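PDB 3BGY: polynucleotide 5'-triphosphatase from Acanthamoeba polyphaga mimivirus, which removes the terminal phosphate from the 5'-triphosphate end of mRNA, as the triphosphatase domain of a larger multifunctional capping enzyme. Local coordinates for residues I12-I23 against I221-F232. Residues are numbered along the deposited sequence; the frame is centred on the assembly and turned at random.
Sequences ITIFSENEYNEI and INTLESELLNVF
Ile14 and Phe15 sit in the non-helical lead-in to helix 17-23 and lie along helix 221-232, while the two helices themselves meet at 117° with axes 11.3 Å apart. Glu225 ties the lead-in down with one oxygen: its OE2 accepts from Ile14 N at 2.7 Å, out of the carboxylate plane on the anti side, and from Phe15 N at 3.0 Å, the straighter bond, reached from the opposite face. With CG anti to the backbone N (chi1 -162°) and an extended chain beyond it, the Glu225 side chain passes that of Phe15 in the opposite direction, its carboxylate plane tilted 20° from the ring. Beyond Glu225, Ile14 pushes CD1 between Leu228 CB (3.7 Å) and Leu229 CG, where it also touches Phe232 CD2. Phe15 CZ meets Leu228 CD1 at 3.7 Å and its CE2 touches Ile221 CG1 at 3.9 Å, while Ile23 CD1 covers one ring face. Ile221 forks: CG2 makes a CH-pi contact over the Tyr20 ring, 3.8 Å from its centroid, and CD1 fits against Ile23 CB and CG2. Asn222 ND2, whose stronger partner is Asp220, also donates to Tyr20 OH at 3.0 Å. Ser16 and Glu19 form a capping box that starts the helix right after Phe15. Toward the barrel, Leu228 and Phe232 pack on Ile142 and Phe42 of the wall of this tunnel triphosphatase. The contact thus joins the two ends of the modelled chain outside the barrel: apolar side chains pack between the two segments and the barrel strands, and two backbone N-H groups pointing at one carboxylate oxygen probably stabilise its negative charge.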
# COMPACT_ATOMS: atom_id res chain seq x y z
N ILE A 12 -8.20 -20.30 -20.06
CA ILE A 12 -8.51 -18.87 -19.73
C ILE A 12 -7.21 -18.12 -19.39
O ILE A 12 -6.58 -18.39 -18.36
CB ILE A 12 -9.52 -18.75 -18.53
CG1 ILE A 12 -10.75 -19.64 -18.77
CG2 ILE A 12 -9.97 -17.28 -18.35
CD1 ILE A 12 -11.64 -19.84 -17.54
N THR A 13 -6.80 -17.22 -20.27
CA THR A 13 -5.61 -16.41 -20.06
C THR A 13 -6.05 -14.98 -19.75
O THR A 13 -7.04 -14.50 -20.30
CB THR A 13 -4.64 -16.38 -21.29
OG1 THR A 13 -5.33 -15.90 -22.45
CG2 THR A 13 -4.06 -17.76 -21.57
N ILE A 14 -5.30 -14.32 -18.88
CA ILE A 14 -5.58 -12.95 -18.47
C ILE A 14 -4.83 -11.94 -19.33
O ILE A 14 -5.40 -10.94 -19.75
CB ILE A 14 -5.21 -12.71 -16.96
CG1 ILE A 14 -6.12 -13.55 -16.07
CG2 ILE A 14 -5.37 -11.22 -16.55
CD1 ILE A 14 -5.76 -13.49 -14.60
N PHE A 15 -3.57 -12.24 -19.61
CA PHE A 15 -2.71 -11.32 -20.35
C PHE A 15 -2.64 -11.56 -21.84
O PHE A 15 -2.57 -12.71 -22.29
CB PHE A 15 -1.26 -11.37 -19.80
CG PHE A 15 -1.16 -11.21 -18.31
CD1 PHE A 15 -1.81 -10.15 -17.66
CD2 PHE A 15 -0.41 -12.13 -17.54
CE1 PHE A 15 -1.72 -10.00 -16.25
CE2 PHE A 15 -0.32 -11.98 -16.14
CZ PHE A 15 -0.98 -10.92 -15.51
N SER A 16 -2.59 -10.46 -22.59
CA SER A 16 -2.40 -10.53 -24.04
C SER A 16 -0.91 -10.81 -24.22
O SER A 16 -0.12 -10.70 -23.26
CB SER A 16 -2.71 -9.17 -24.67
OG SER A 16 -1.81 -8.19 -24.19
N GLU A 17 -0.48 -11.11 -25.44
CA GLU A 17 0.94 -11.39 -25.68
C GLU A 17 1.82 -10.19 -25.32
O GLU A 17 2.86 -10.36 -24.65
CB GLU A 17 1.17 -11.80 -27.15
CG GLU A 17 2.64 -12.10 -27.46
CD GLU A 17 2.89 -12.46 -28.91
OE1 GLU A 17 1.97 -12.31 -29.74
OE2 GLU A 17 4.01 -12.91 -29.20
N ASN A 18 1.38 -8.97 -25.65
CA ASN A 18 2.18 -7.81 -25.33
C ASN A 18 2.22 -7.54 -23.82
O ASN A 18 3.27 -7.16 -23.31
CB ASN A 18 1.72 -6.55 -26.05
CG ASN A 18 2.71 -5.41 -25.90
OD1 ASN A 18 3.91 -5.58 -26.16
ND2 ASN A 18 2.24 -4.26 -25.44
N GLU A 19 1.09 -7.70 -23.15
CA GLU A 19 1.03 -7.50 -21.69
C GLU A 19 1.93 -8.51 -21.01
O GLU A 19 2.72 -8.15 -20.14
CB GLU A 19 -0.38 -7.67 -21.18
CG GLU A 19 -1.28 -6.47 -21.49
CD GLU A 19 -2.76 -6.79 -21.39
OE1 GLU A 19 -3.16 -7.96 -21.19
OE2 GLU A 19 -3.54 -5.82 -21.52
N TYR A 20 1.85 -9.76 -21.46
CA TYR A 20 2.72 -10.84 -20.93
C TYR A 20 4.20 -10.43 -21.02
O TYR A 20 4.93 -10.48 -20.03
CB TYR A 20 2.47 -12.13 -21.74
CG TYR A 20 3.21 -13.38 -21.27
CD1 TYR A 20 4.57 -13.60 -21.60
CD2 TYR A 20 2.51 -14.40 -20.59
CE1 TYR A 20 5.22 -14.83 -21.27
CE2 TYR A 20 3.13 -15.61 -20.28
CZ TYR A 20 4.50 -15.81 -20.63
OH TYR A 20 5.10 -16.99 -20.32
N ASN A 21 4.66 -10.04 -22.20
CA ASN A 21 6.07 -9.65 -22.37
C ASN A 21 6.51 -8.43 -21.56
O ASN A 21 7.62 -8.41 -21.00
CB ASN A 21 6.37 -9.47 -23.87
CG ASN A 21 6.30 -10.80 -24.62
OD1 ASN A 21 6.47 -11.86 -24.01
ND2 ASN A 21 6.09 -10.75 -25.94
N GLU A 22 5.61 -7.47 -21.42
CA GLU A 22 5.91 -6.27 -20.65
C GLU A 22 5.97 -6.59 -19.15
O GLU A 22 6.84 -6.09 -18.47
CB GLU A 22 4.88 -5.18 -20.93
CG GLU A 22 5.08 -4.51 -22.27
CD GLU A 22 4.19 -3.29 -22.51
OE1 GLU A 22 3.56 -2.79 -21.54
OE2 GLU A 22 4.14 -2.82 -23.68
N ILE A 23 5.08 -7.47 -18.69
CA ILE A 23 5.04 -7.89 -17.27
C ILE A 23 6.28 -8.72 -16.94
O ILE A 23 6.83 -8.60 -15.85
CB ILE A 23 3.72 -8.62 -16.94
CG1 ILE A 23 2.59 -7.62 -17.04
CG2 ILE A 23 3.70 -9.19 -15.48
CD1 ILE A 23 1.20 -8.21 -17.18
N ILE A 221 5.73 -15.47 -14.47
CA ILE A 221 4.45 -14.85 -14.83
C ILE A 221 3.28 -15.83 -14.92
O ILE A 221 2.12 -15.47 -14.70
CB ILE A 221 4.59 -14.06 -16.12
CG1 ILE A 221 3.36 -13.15 -16.32
CG2 ILE A 221 4.82 -14.99 -17.28
CD1 ILE A 221 3.45 -12.26 -17.52
N ASN A 222 3.59 -17.09 -15.27
CA ASN A 222 2.54 -18.09 -15.38
C ASN A 222 1.99 -18.44 -14.00
O ASN A 222 0.80 -18.69 -13.85
CB ASN A 222 3.05 -19.31 -16.15
CG ASN A 222 3.33 -18.97 -17.59
OD1 ASN A 222 2.39 -18.77 -18.37
ND2 ASN A 222 4.60 -18.77 -17.93
N THR A 223 2.86 -18.42 -12.99
CA THR A 223 2.43 -18.61 -11.59
C THR A 223 1.57 -17.39 -11.16
O THR A 223 0.51 -17.56 -10.50
CB THR A 223 3.67 -18.75 -10.69
OG1 THR A 223 4.47 -19.81 -11.21
CG2 THR A 223 3.31 -19.08 -9.25
N LEU A 224 1.98 -16.19 -11.56
CA LEU A 224 1.23 -14.97 -11.23
C LEU A 224 -0.15 -15.01 -11.86
O LEU A 224 -1.14 -14.74 -11.17
CB LEU A 224 1.97 -13.72 -11.73
CG LEU A 224 1.27 -12.36 -11.59
CD1 LEU A 224 1.16 -11.98 -10.12
CD2 LEU A 224 2.03 -11.30 -12.34
N GLU A 225 -0.23 -15.47 -13.12
CA GLU A 225 -1.51 -15.53 -13.83
C GLU A 225 -2.44 -16.52 -13.13
O GLU A 225 -3.61 -16.21 -12.93
CB GLU A 225 -1.30 -15.91 -15.30
CG GLU A 225 -2.47 -15.59 -16.21
CD GLU A 225 -2.10 -15.65 -17.69
OE1 GLU A 225 -1.16 -16.37 -18.07
OE2 GLU A 225 -2.74 -14.93 -18.48
N SER A 226 -1.89 -17.66 -12.69
CA SER A 226 -2.69 -18.67 -11.96
C SER A 226 -3.19 -18.10 -10.64
O SER A 226 -4.34 -18.31 -10.26
CB SER A 226 -1.86 -19.91 -11.66
OG SER A 226 -1.57 -20.60 -12.86
N GLU A 227 -2.34 -17.33 -9.96
CA GLU A 227 -2.74 -16.72 -8.68
C GLU A 227 -3.81 -15.65 -8.89
O GLU A 227 -4.78 -15.57 -8.13
CB GLU A 227 -1.54 -16.16 -7.92
CG GLU A 227 -0.71 -17.26 -7.29
CD GLU A 227 0.45 -16.77 -6.44
OE1 GLU A 227 0.53 -15.55 -6.14
OE2 GLU A 227 1.29 -17.62 -6.06
N LEU A 228 -3.71 -14.89 -9.98
CA LEU A 228 -4.70 -13.85 -10.25
C LEU A 228 -6.04 -14.47 -10.63
O LEU A 228 -7.09 -13.95 -10.26
CB LEU A 228 -4.23 -12.89 -11.34
CG LEU A 228 -2.98 -12.08 -11.04
CD1 LEU A 228 -2.65 -11.18 -12.18
CD2 LEU A 228 -3.15 -11.30 -9.76
N LEU A 229 -6.00 -15.60 -11.35
CA LEU A 229 -7.23 -16.32 -11.72
C LEU A 229 -7.95 -16.83 -10.47
O LEU A 229 -9.17 -16.74 -10.40
CB LEU A 229 -6.92 -17.49 -12.67
CG LEU A 229 -6.77 -17.09 -14.13
CD1 LEU A 229 -6.33 -18.29 -14.95
CD2 LEU A 229 -8.09 -16.49 -14.66
N ASN A 230 -7.19 -17.30 -9.47
CA ASN A 230 -7.78 -17.78 -8.21
C ASN A 230 -8.53 -16.66 -7.49
O ASN A 230 -9.65 -16.86 -7.02
CB ASN A 230 -6.70 -18.35 -7.28
CG ASN A 230 -6.19 -19.72 -7.71
OD1 ASN A 230 -6.79 -20.40 -8.55
ND2 ASN A 230 -5.08 -20.14 -7.12
N VAL A 231 -7.94 -15.45 -7.47
CA VAL A 231 -8.58 -14.29 -6.83
C VAL A 231 -9.84 -13.87 -7.61
O VAL A 231 -10.90 -13.60 -7.01
CB VAL A 231 -7.61 -13.08 -6.72
CG1 VAL A 231 -8.29 -11.91 -6.02
CG2 VAL A 231 -6.35 -13.50 -5.97
N PHE A 232 -9.75 -13.86 -8.95
CA PHE A 232 -10.92 -13.54 -9.79
C PHE A 232 -12.06 -14.53 -9.60
O PHE A 232 -13.22 -14.14 -9.66
CB PHE A 232 -10.56 -13.45 -11.28
CG PHE A 232 -10.01 -12.11 -11.68
CD1 PHE A 232 -10.81 -10.95 -11.58
CD2 PHE A 232 -8.69 -11.99 -12.14
CE1 PHE A 232 -10.30 -9.68 -11.94
CE2 PHE A 232 -8.16 -10.73 -12.50
CZ PHE A 232 -8.98 -9.58 -12.40
O HOH W 1 -0.96 -15.02 -20.90